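Local coordinates for protein microbial serine proteinases; subtilisin (Bacillus subtilis, PDB 2GKO) that hydrolyses peptide bonds in proteins as a cold-adapted serine protease of the subtilisin family, loaded with calcium ions, at residues K211-D216 / K221-I226; S295-D298 / G302-F305; L182-A187 / D273-L278; G290-A293 / D298-S301; S142-L147 / I176-A181. One frame throughout, in Å; residues are numbered along the deposited sequence.

Interaction 1. Residues K211-D216 / K221-I226; sequences KRTAGD and KGDVEI. With CA (calcium ion), chain C.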
# COMPACT_ATOMS: atom_id res chain seq x y z
N LYS A 211 13.32 14.64 11.79
CA LYS A 211 13.76 14.39 13.17
C LYS A 211 12.91 15.14 14.22
O LYS A 211 12.68 14.61 15.30
CB LYS A 211 15.21 14.79 13.38
CG LYS A 211 16.23 14.08 12.54
CD LYS A 211 17.64 14.30 13.05
CE LYS A 211 18.64 13.66 12.10
NZ LYS A 211 20.06 13.87 12.47
N ARG A 212 12.46 16.34 13.89
CA ARG A 212 11.84 17.17 14.94
C ARG A 212 10.46 16.69 15.38
O ARG A 212 9.97 17.14 16.42
CB ARG A 212 11.79 18.66 14.55
CG ARG A 212 10.95 19.01 13.38
CD ARG A 212 11.07 20.46 13.02
NE ARG A 212 12.35 20.77 12.37
CZ ARG A 212 12.80 22.00 12.17
NH1 ARG A 212 13.96 22.19 11.57
NH2 ARG A 212 12.10 23.05 12.57
N THR A 213 9.82 15.81 14.61
CA THR A 213 8.49 15.32 14.98
C THR A 213 8.47 13.84 15.27
O THR A 213 7.41 13.26 15.49
CB THR A 213 7.45 15.63 13.89
OG1 THR A 213 7.89 15.08 12.63
CG2 THR A 213 7.31 17.11 13.64
N ALA A 214 9.64 13.22 15.32
CA ALA A 214 9.75 11.77 15.52
C ALA A 214 9.81 11.42 17.01
O ALA A 214 10.09 12.27 17.83
CB ALA A 214 10.97 11.24 14.79
N GLY A 215 9.54 10.16 17.33
CA GLY A 215 9.76 9.63 18.67
C GLY A 215 8.59 9.81 19.62
O GLY A 215 8.73 9.51 20.80
N ASP A 216 7.46 10.30 19.14
CA ASP A 216 6.32 10.61 20.02
C ASP A 216 5.11 9.67 19.86
O ASP A 216 4.13 9.77 20.62
CB ASP A 216 5.90 12.07 19.88
CG ASP A 216 5.45 12.44 18.49
OD1 ASP A 216 5.65 11.62 17.57
OD2 ASP A 216 4.91 13.53 18.20
N LYS A 221 2.27 15.63 9.97
CA LYS A 221 2.79 15.81 8.62
C LYS A 221 4.31 15.60 8.64
O LYS A 221 5.02 16.18 9.47
CB LYS A 221 2.44 17.21 8.10
CG LYS A 221 2.76 17.47 6.65
CD LYS A 221 2.27 18.83 6.21
CE LYS A 221 2.50 19.04 4.71
NZ LYS A 221 1.99 20.38 4.19
N GLY A 222 4.80 14.75 7.74
CA GLY A 222 6.23 14.48 7.64
C GLY A 222 6.75 13.24 8.35
O GLY A 222 7.94 12.92 8.27
N ASP A 223 5.87 12.50 9.01
CA ASP A 223 6.25 11.29 9.73
C ASP A 223 6.01 10.02 8.92
O ASP A 223 4.95 9.86 8.31
CB ASP A 223 5.42 11.13 11.01
CG ASP A 223 5.77 12.14 12.05
OD1 ASP A 223 4.96 12.27 13.01
OD2 ASP A 223 6.81 12.84 11.99
N VAL A 224 7.00 9.14 8.92
CA VAL A 224 6.83 7.75 8.53
C VAL A 224 5.98 7.08 9.62
O VAL A 224 6.12 7.39 10.79
CB VAL A 224 8.18 7.02 8.37
CG1 VAL A 224 7.99 5.53 8.18
CG2 VAL A 224 9.01 7.64 7.20
N GLU A 225 5.10 6.16 9.23
CA GLU A 225 4.09 5.63 10.14
C GLU A 225 4.35 4.18 10.48
O GLU A 225 4.44 3.83 11.64
CB GLU A 225 2.70 5.82 9.52
CG GLU A 225 1.52 5.53 10.45
CD GLU A 225 0.31 6.37 10.14
OE1 GLU A 225 0.41 7.39 9.45
OE2 GLU A 225 -0.80 6.03 10.61
N ILE A 226 4.48 3.32 9.48
CA ILE A 226 4.72 1.92 9.70
C ILE A 226 5.66 1.40 8.61
O ILE A 226 5.90 2.11 7.62
CB ILE A 226 3.38 1.10 9.72
CG1 ILE A 226 2.68 1.15 8.35
CG2 ILE A 226 2.43 1.60 10.81
CD1 ILE A 226 1.41 0.35 8.32
CA CA C . 5.37 12.34 15.31
O HOH W 1 7.69 16.40 10.28
O HOH W 2 6.13 10.10 14.82

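Interaction 2. Residues S295-D298 / G302-F305; sequences SGDD and GFGF. With CA (calcium ion), chain D.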
# COMPACT_ATOMS: atom_id res chain seq x y z
N SER A 295 15.43 2.29 18.94
CA SER A 295 14.36 2.02 19.87
C SER A 295 13.24 3.03 19.72
O SER A 295 13.49 4.23 19.60
CB SER A 295 14.90 2.00 21.30
OG SER A 295 15.94 1.04 21.39
N GLY A 296 12.01 2.53 19.72
CA GLY A 296 10.85 3.36 19.63
C GLY A 296 10.51 3.88 18.23
O GLY A 296 10.92 3.32 17.21
N ASP A 297 9.74 4.95 18.23
CA ASP A 297 9.21 5.55 17.01
C ASP A 297 10.36 6.33 16.36
O ASP A 297 10.88 7.27 16.96
CB ASP A 297 8.05 6.46 17.41
CG ASP A 297 7.56 7.32 16.30
OD1 ASP A 297 6.96 8.36 16.62
OD2 ASP A 297 7.74 7.04 15.08
N ASP A 298 10.76 5.94 15.15
CA ASP A 298 11.93 6.56 14.50
C ASP A 298 11.63 6.96 13.06
O ASP A 298 10.60 6.58 12.49
CB ASP A 298 13.17 5.67 14.62
CG ASP A 298 12.99 4.32 13.98
OD1 ASP A 298 12.81 4.30 12.75
OD2 ASP A 298 13.04 3.23 14.59
N GLY A 302 9.02 4.49 11.38
CA GLY A 302 7.87 4.91 12.15
C GLY A 302 7.71 4.05 13.40
O GLY A 302 8.70 3.75 14.08
N PHE A 303 6.48 3.61 13.67
CA PHE A 303 6.15 2.90 14.92
C PHE A 303 6.66 1.47 14.94
O PHE A 303 6.86 0.88 16.01
CB PHE A 303 4.64 2.88 15.15
CG PHE A 303 3.98 4.23 15.33
CD1 PHE A 303 4.66 5.45 15.15
CD2 PHE A 303 2.64 4.26 15.69
CE1 PHE A 303 4.01 6.64 15.29
CE2 PHE A 303 1.99 5.45 15.84
CZ PHE A 303 2.66 6.65 15.65
N GLY A 304 6.86 0.90 13.75
CA GLY A 304 7.30 -0.47 13.58
C GLY A 304 6.63 -1.19 12.43
O GLY A 304 6.17 -0.57 11.47
N PHE A 305 6.56 -2.51 12.55
CA PHE A 305 6.13 -3.41 11.48
C PHE A 305 4.83 -4.09 11.93
O PHE A 305 4.86 -5.07 12.69
CB PHE A 305 7.26 -4.43 11.25
CG PHE A 305 6.98 -5.48 10.18
CD1 PHE A 305 7.87 -6.53 9.99
CD2 PHE A 305 5.88 -5.41 9.35
CE1 PHE A 305 7.66 -7.49 9.02
CE2 PHE A 305 5.67 -6.38 8.38
CZ PHE A 305 6.54 -7.39 8.20
CA CA D . 12.16 1.70 16.08
O HOH W 3 10.21 1.34 14.66

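Interaction 3. Residues L182-A187 / D273-L278; sequences LVNAVA and DVRGEL. With NA (sodium ion), chain F.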
# COMPACT_ATOMS: atom_id res chain seq x y z
N LEU A 182 1.57 13.38 4.12
CA LEU A 182 0.33 14.00 4.57
C LEU A 182 -0.16 13.43 5.87
O LEU A 182 -0.03 12.25 6.14
CB LEU A 182 -0.76 13.85 3.53
CG LEU A 182 -0.47 14.51 2.21
CD1 LEU A 182 -1.57 14.21 1.23
CD2 LEU A 182 -0.27 16.03 2.40
N VAL A 183 -0.77 14.27 6.69
CA VAL A 183 -1.23 13.81 7.98
C VAL A 183 -2.33 12.74 7.86
O VAL A 183 -2.45 11.88 8.72
CB VAL A 183 -1.64 14.99 8.91
CG1 VAL A 183 -3.01 15.54 8.52
CG2 VAL A 183 -1.60 14.56 10.35
N ASN A 184 -3.11 12.79 6.78
CA ASN A 184 -4.19 11.84 6.54
C ASN A 184 -3.82 10.70 5.59
O ASN A 184 -4.70 10.00 5.10
CB ASN A 184 -5.45 12.57 6.05
CG ASN A 184 -6.08 13.41 7.15
OD1 ASN A 184 -5.99 13.06 8.33
ND2 ASN A 184 -6.71 14.52 6.77
N ALA A 185 -2.52 10.49 5.39
CA ALA A 185 -2.02 9.31 4.66
C ALA A 185 -1.06 8.51 5.54
O ALA A 185 -0.28 9.08 6.26
CB ALA A 185 -1.33 9.73 3.38
N VAL A 186 -1.15 7.18 5.49
CA VAL A 186 -0.23 6.32 6.20
C VAL A 186 0.99 6.09 5.33
O VAL A 186 0.92 5.37 4.32
CB VAL A 186 -0.91 4.97 6.53
CG1 VAL A 186 0.07 3.98 7.15
CG2 VAL A 186 -2.10 5.17 7.43
N ALA A 187 2.12 6.68 5.71
CA ALA A 187 3.36 6.51 4.96
C ALA A 187 4.03 5.23 5.39
O ALA A 187 4.34 5.05 6.56
CB ALA A 187 4.30 7.67 5.19
N ASP A 273 -10.19 4.10 13.31
CA ASP A 273 -10.04 2.89 14.11
C ASP A 273 -9.04 1.89 13.53
O ASP A 273 -8.21 1.34 14.25
CB ASP A 273 -11.36 2.13 14.25
CG ASP A 273 -12.43 2.90 15.00
OD1 ASP A 273 -12.11 3.75 15.89
OD2 ASP A 273 -13.63 2.70 14.75
N VAL A 274 -9.12 1.65 12.22
CA VAL A 274 -8.27 0.67 11.58
C VAL A 274 -6.83 1.19 11.53
O VAL A 274 -5.91 0.43 11.76
CB VAL A 274 -8.78 0.32 10.16
CG1 VAL A 274 -7.80 -0.59 9.42
CG2 VAL A 274 -10.17 -0.30 10.26
N ARG A 275 -6.69 2.48 11.27
CA ARG A 275 -5.39 3.15 11.28
C ARG A 275 -4.75 3.02 12.66
O ARG A 275 -3.56 2.78 12.77
CB ARG A 275 -5.57 4.61 10.92
CG ARG A 275 -4.28 5.37 10.81
CD ARG A 275 -4.46 6.79 10.42
NE ARG A 275 -3.18 7.42 10.11
CZ ARG A 275 -3.05 8.68 9.70
NH1 ARG A 275 -4.10 9.45 9.49
NH2 ARG A 275 -1.84 9.14 9.40
N GLY A 276 -5.56 3.19 13.70
CA GLY A 276 -5.09 3.05 15.06
C GLY A 276 -4.66 1.64 15.38
O GLY A 276 -3.68 1.44 16.10
N GLU A 277 -5.37 0.65 14.84
CA GLU A 277 -4.97 -0.74 14.99
C GLU A 277 -3.64 -1.02 14.28
O GLU A 277 -2.81 -1.72 14.82
CB GLU A 277 -6.08 -1.70 14.52
CG GLU A 277 -5.77 -3.19 14.66
CD GLU A 277 -5.60 -3.64 16.11
OE1 GLU A 277 -6.05 -2.92 17.02
OE2 GLU A 277 -5.03 -4.74 16.29
N LEU A 278 -3.45 -0.50 13.08
CA LEU A 278 -2.15 -0.62 12.42
C LEU A 278 -1.03 -0.04 13.27
O LEU A 278 0.03 -0.63 13.40
CB LEU A 278 -2.16 0.10 11.06
CG LEU A 278 -2.95 -0.56 9.93
CD1 LEU A 278 -2.99 0.40 8.74
CD2 LEU A 278 -2.37 -1.91 9.51
NA NA F . 1.50 10.52 6.46
O HOH W 4 2.31 8.75 7.82
O HOH W 5 2.94 11.83 7.80

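Interaction 4. Residues G290-A293 / D298-S301; sequences GNSA and DIAS. With CA (calcium ion), chain D.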
# COMPACT_ATOMS: atom_id res chain seq x y z
N GLY A 290 18.55 -0.45 10.34
CA GLY A 290 18.49 0.44 9.20
C GLY A 290 18.98 1.81 9.62
O GLY A 290 18.96 2.19 10.80
N ASN A 291 19.42 2.61 8.65
CA ASN A 291 19.93 3.93 8.97
C ASN A 291 18.88 4.75 9.68
O ASN A 291 17.77 4.87 9.21
CB ASN A 291 20.38 4.67 7.70
CG ASN A 291 21.56 4.01 6.98
OD1 ASN A 291 21.90 2.85 7.21
ND2 ASN A 291 22.18 4.76 6.10
N SER A 292 19.23 5.30 10.85
CA SER A 292 18.34 6.12 11.68
C SER A 292 17.23 5.33 12.39
O SER A 292 16.36 5.92 13.02
CB SER A 292 17.73 7.32 10.92
OG SER A 292 18.75 8.13 10.36
N ALA A 293 17.25 4.02 12.27
CA ALA A 293 16.32 3.20 13.05
C ALA A 293 16.90 3.01 14.44
O ALA A 293 18.11 2.92 14.63
CB ALA A 293 16.10 1.86 12.38
N ASP A 298 10.76 5.94 15.15
CA ASP A 298 11.93 6.56 14.50
C ASP A 298 11.63 6.96 13.06
O ASP A 298 10.60 6.58 12.49
CB ASP A 298 13.17 5.67 14.62
CG ASP A 298 12.99 4.32 13.98
OD1 ASP A 298 12.81 4.30 12.75
OD2 ASP A 298 13.04 3.23 14.59
N ILE A 299 12.52 7.75 12.49
CA ILE A 299 12.26 8.32 11.16
C ILE A 299 12.43 7.31 10.03
O ILE A 299 11.97 7.55 8.91
CB ILE A 299 13.15 9.57 10.86
CG1 ILE A 299 14.64 9.19 10.86
CG2 ILE A 299 12.84 10.69 11.84
CD1 ILE A 299 15.54 10.35 10.49
N ALA A 300 13.09 6.19 10.30
CA ALA A 300 13.30 5.15 9.30
C ALA A 300 12.09 4.25 9.14
O ALA A 300 11.71 3.90 8.02
CB ALA A 300 14.49 4.33 9.65
N SER A 301 11.47 3.91 10.26
CA SER A 301 10.49 2.84 10.31
C SER A 301 9.16 3.23 10.96
O SER A 301 8.26 2.40 11.03
CB SER A 301 11.09 1.64 11.03
OG SER A 301 11.41 1.96 12.38
CA CA D . 12.16 1.70 16.08
O HOH W 3 10.21 1.34 14.66

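Interaction 5. Residues S142-L147 / I176-A181; sequences SGESSL and IGYPGA. With NA (sodium ion), chain F.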
# COMPACT_ATOMS: atom_id res chain seq x y z
N SER A 142 8.55 14.69 -4.29
CA SER A 142 9.13 15.51 -3.22
C SER A 142 8.25 16.71 -2.93
O SER A 142 8.29 17.23 -1.80
CB SER A 142 10.53 16.01 -3.62
OG SER A 142 10.48 16.66 -4.88
N GLY A 143 7.48 17.13 -3.93
CA GLY A 143 6.61 18.28 -3.80
C GLY A 143 5.18 17.90 -3.48
O GLY A 143 4.68 16.86 -3.91
N GLU A 144 4.53 18.77 -2.73
CA GLU A 144 3.14 18.61 -2.34
C GLU A 144 2.17 19.28 -3.32
O GLU A 144 2.12 20.50 -3.43
CB GLU A 144 2.92 19.19 -0.95
CG GLU A 144 1.52 18.91 -0.44
CD GLU A 144 1.23 19.45 0.94
OE1 GLU A 144 2.13 20.01 1.61
OE2 GLU A 144 0.07 19.32 1.36
N SER A 145 1.36 18.48 -3.99
CA SER A 145 0.32 18.98 -4.88
C SER A 145 -0.93 19.25 -4.04
O SER A 145 -1.44 18.35 -3.37
CB SER A 145 0.02 17.97 -5.99
OG SER A 145 -1.26 18.18 -6.55
N SER A 146 -1.42 20.48 -4.04
CA SER A 146 -2.65 20.78 -3.31
C SER A 146 -3.85 20.00 -3.87
O SER A 146 -4.74 19.66 -3.10
CB SER A 146 -2.95 22.29 -3.30
OG SER A 146 -3.06 22.76 -4.62
N LEU A 147 -3.87 19.70 -5.16
CA LEU A 147 -4.96 18.90 -5.73
C LEU A 147 -5.00 17.53 -5.04
O LEU A 147 -6.06 17.08 -4.61
CB LEU A 147 -4.78 18.72 -7.24
CG LEU A 147 -5.00 19.96 -8.10
CD1 LEU A 147 -4.59 19.69 -9.53
CD2 LEU A 147 -6.48 20.38 -8.03
N ILE A 176 11.11 11.95 3.13
CA ILE A 176 9.73 11.55 2.90
C ILE A 176 9.04 12.48 1.92
O ILE A 176 9.22 13.70 1.96
CB ILE A 176 8.97 11.44 4.25
CG1 ILE A 176 7.60 10.78 4.04
CG2 ILE A 176 8.79 12.79 4.90
CD1 ILE A 176 6.80 10.61 5.32
N GLY A 177 8.25 11.91 1.02
CA GLY A 177 7.54 12.68 0.02
C GLY A 177 6.04 12.54 0.19
O GLY A 177 5.56 12.02 1.19
N TYR A 178 5.33 13.03 -0.83
CA TYR A 178 3.89 13.17 -0.82
C TYR A 178 3.27 12.23 -1.86
O TYR A 178 3.82 12.06 -2.93
CB TYR A 178 3.54 14.64 -1.15
CG TYR A 178 4.01 15.58 -0.10
CD1 TYR A 178 3.22 15.86 1.00
CD2 TYR A 178 5.28 16.18 -0.19
CE1 TYR A 178 3.66 16.72 1.98
CE2 TYR A 178 5.73 17.03 0.78
CZ TYR A 178 4.92 17.30 1.87
OH TYR A 178 5.37 18.15 2.86
N PRO A 179 2.09 11.67 -1.61
CA PRO A 179 1.22 11.96 -0.46
C PRO A 179 1.55 11.31 0.88
O PRO A 179 0.85 11.58 1.83
CB PRO A 179 -0.15 11.47 -0.95
CG PRO A 179 0.18 10.29 -1.88
CD PRO A 179 1.45 10.73 -2.56
N GLY A 180 2.58 10.47 0.95
CA GLY A 180 2.94 9.79 2.18
C GLY A 180 3.06 10.70 3.39
O GLY A 180 2.58 10.35 4.48
N ALA A 181 3.65 11.88 3.20
CA ALA A 181 3.94 12.80 4.29
C ALA A 181 2.70 13.53 4.80
O ALA A 181 2.78 14.24 5.80
CB ALA A 181 4.96 13.82 3.84
NA NA F . 1.50 10.52 6.46
O HOH W 6 10.38 15.52 0.28
O HOH W 4 2.31 8.75 7.82
O HOH W 5 2.94 11.83 7.80

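Interaction 1. Residues K211-D216 / K221-I226
Thr213 and Asp223 join two loop segments whose backbones stay apart, with Ala214 CA and Asp223 CA the nearest pair of alpha carbons at 6.8 Å. The link is made by side chains, a calcium ion and water. Thr213 OG1 donates to Asp223 OD2 in a short bond of 2.6 Å. The hydroxyl reaches the syn side of that oxygen, 16° out of the carboxylate plane. With chi1 at 56°, OG1 sits between the backbone N and the carbonyl carbon, where it meets Asp223 OD2.

The two oxygens of Asp223 have separate tasks. OD2 accepts the hydrogen bond from the threonine hydroxyl, while OD1 binds the calcium at 2.3 Å. Thr213 contributes to the ion as well, through its backbone O at 2.2 Å. Asp216 OD1 lies 2.4 Å from the same calcium, and water 2 is a further ligand. Val218 O and Gln220 OE1 complete the shell. The calcium probably offsets the repulsion between the two carboxylates. Water 1 donates to Thr213 OG1 at 2.7 Å and also to Lys221 O, so it ties the hydroxyl to the second backbone.

With a valine in place of Thr213, Asp223 OD2 would probably be left without its proton donor and the carboxylate would be freer to turn at the metal. Lys221 NZ points elsewhere and forms a salt bridge with Glu144. Carbonyl, carboxylate and amide oxygens gathered from one short loop are characteristic of a calcium-binding loop, here one of the calcium sites of this subtilisin.

Interaction 2. Residues S295-D298 / G302-F305
Gly302, Asp297 and Phe303 carry most of this buried contact. Gly302 pairs with Asp298 in a single antiparallel bridge, as a hydrogen-bonded pair. Asp298 N donates to Gly302 O at 3.2 Å with a nearly straight N-H...O angle of 163°. The return bond, from Gly302 N to Asp298 O, is weak because it is strongly bent. Gly302 O also accepts from water 3 at 2.9 Å, and Asp297 CA approaches it in a CA-H...O contact of 3.5 Å. Gly302 has a positive phi, a backbone shape that suits glycine.

The side chains of Asp297 and Phe303 lie next to each other, in the same direction. CG of Asp297 is anti to the backbone N (chi1 170°), which carries the carboxylate alongside the ring. Asp297 OD2 sits at the ring edge, 3.5 Å from Phe303 CD1. Carboxylate and ring planes are steeply inclined, 76° apart. An oxygen at the edge meets the slightly positive ring hydrogens, which is probably favourable. The other oxygen, Asp297 OD1, accepts a hydrogen bond from Tyr217 N.

The same loop holds a calcium ion. Gly296 O binds it at 2.3 Å, and Asp298 OD2 and water 3 are also ligands. Asp286, Ile287 and Gly294 supply the rest. Water 3 therefore connects the metal to Gly302.

Outside the contact, Tyr217 meets the Phe303 ring edge-to-face. Helix 271-283 packs on this ring through Gln279, Ala282 and Ser283. Backbone bonds from Phe303 to Glu225 and from Gly304 to Ser227 attach the segment beside strand 226-229.

Interaction 3. Residues L182-A187 / D273-L278
The sodium-binding turn at Leu182-Ala185 is gripped by Arg275, which reaches it from helix 271-283. The turn is type I and leads into strand 186-192. Arg275 holds one backbone oxygen with both terminal nitrogens. NH1 is 3.0 Å from Val183 O, and NH2 is 2.9 Å from the same atom. Val183 O lies at the end of the guanidinium group and only 4° out of its plane. The two bonds differ at the acceptor. NH1 lies in the carbonyl plane and uses a lone pair, whereas NH2 sits above that plane, 35° out of it. CG of Arg275 is anti to the backbone N (chi1 -176°); with the chain extended beyond CG, the side chain runs straight from the helix and puts the guanidinium against the turn.

Val186 lines this path. Its CG2 is 3.7 Å from Arg275 NE, and the two side chains pass alongside, running in opposite senses. The guanidinium has further partners. NE forms a salt bridge with Glu225, and NH1 bonds to Tyr156 OH. Both help fix the flat group, and Glu225 probably balances its charge inside the protein.

Leu182 O and Ala185 O bind the sodium ion, each at 2.3 Å. Waters 4 and 5 and Gly180 O are the other ligands. Water 4 also accepts from Ala187 N at 3.0 Å, which ties the ion to strand 186-192. Three backbone carbonyls and water round a monovalent ion are consistent with the weak cation site known from other subtilisins.

Interaction 4. Residues G290-A293 / D298-S301
Asp298 OD1 is gripped by several donors from the residues just after it. Ser301 OG donates a hydrogen bond to it at 2.8 Å, and Ser301 N donates at 2.9 Å. A third bond, from Ala300 N, is weak. The pattern is an Asx motif, and it packs against a type II beta turn formed by Gly290-Ala293. Ser301 N meets OD1 nearly in line with its C-O bond. The hydroxyl comes in on the syn side, 27° out of the carboxylate plane. In Asp298, chi1 of 60° sets CG between the backbone N and the carbonyl carbon, and chi2 turns OD1 to these donors. With OD2 on the calcium, both oxygens of the carboxylate are held.

The turn closes with a backbone bond of 2.9 Å from Ala293 N to Gly290 O. It touches the other segment by van der Waals contact, without a hydrogen bond across. Ser292 has positive phi, as expected for its place in a type II turn, and its CB lies 3.6 Å from Ile299 CG1. Ala300 CB points into the turn and comes within 3.4 Å of Asn291 O. Ala293 CB and Ala300 CB meet at 4.0 Å. Ala293 CA leans on Asp298 beside the metal-bound oxygen.

Two further hydrogen bonds tie the segments to the rest of the chain: Arg208 NH2 to Asn291 O and Ser227 OG to Ser301 O. The Ser301 hydroxyl has a second role at the calcium: water 3, itself a ligand of the ion, donates to Ser301 OG at 2.7 Å.

Interaction 5. Residues S142-L147 / I176-A181
The ring of Tyr178 is covered on both faces. Glu144 CB lies over one face, 3.6 Å from the ring centroid and only 2° off the normal, a CH-pi contact. Ala181 CB covers the opposite face, offset toward the rim, 3.7 Å above the ring plane. At the edge, in plane, Ser142 O is 3.6 Å from Tyr178 CD2. The contact joins the lead-in to helix 146-157, where Ser145 is the N-cap, to the loop between strands 161-165 and 186-192.

Glu144 continues along the ring beyond CB. Its CG is anti to the backbone N (chi1 -174°) and the rest of the chain is extended, which carries the carboxylate along the same face to the CE1 side of the ring. The carboxylate and ring planes are close to parallel, 12° apart. Glu144 OE1 is 3.6 Å from Tyr178 CE1, but its strong partner is Lys221 NZ, in a salt bridge. OE2 bonds to Thr149 OG1 in the helix. These two bonds probably keep the carboxylate nearly parallel to the ring.

Replacing Tyr178 by a serine would probably open a gap between Glu144 and Ala181 and leave Glu144 CB without the ring face it packs on.

Just past the ring, the peptide bond before Pro179 is cis. Pro179 touches Leu139, one of the residues around the bound phenylmethanesulfonic acid. Gly180 O then binds the sodium ion at 2.3 Å. At the other end of the loop, water 6 donates to Ile176 O at 2.7 Å and, in a weak bond of 3.4 Å, to Ser142 O.

In the fold
Three cation sites connect the five contacts. Interactions 2 and 4 share Asp298, water 3 and one calcium ion, with centres 8 Å apart. Interactions 3 and 5 share the sodium ion and waters 4 and 5. Interaction 1 holds a second calcium and touches all the others. Two salt bridges leave it: Lys221 NZ to Glu144 OE1 of interaction 5 at 2.6 Å, and Glu225 OE2 to Arg275 NE of interaction 3 at 2.8 Å. Glu225 O lies 2.9 Å from Phe303 N of interaction 2, a probable hydrogen bond. The bound phenylmethanesulfonic acid lies about 11 Å from the Tyr178 side chain and about 13 Å from that of Ala185.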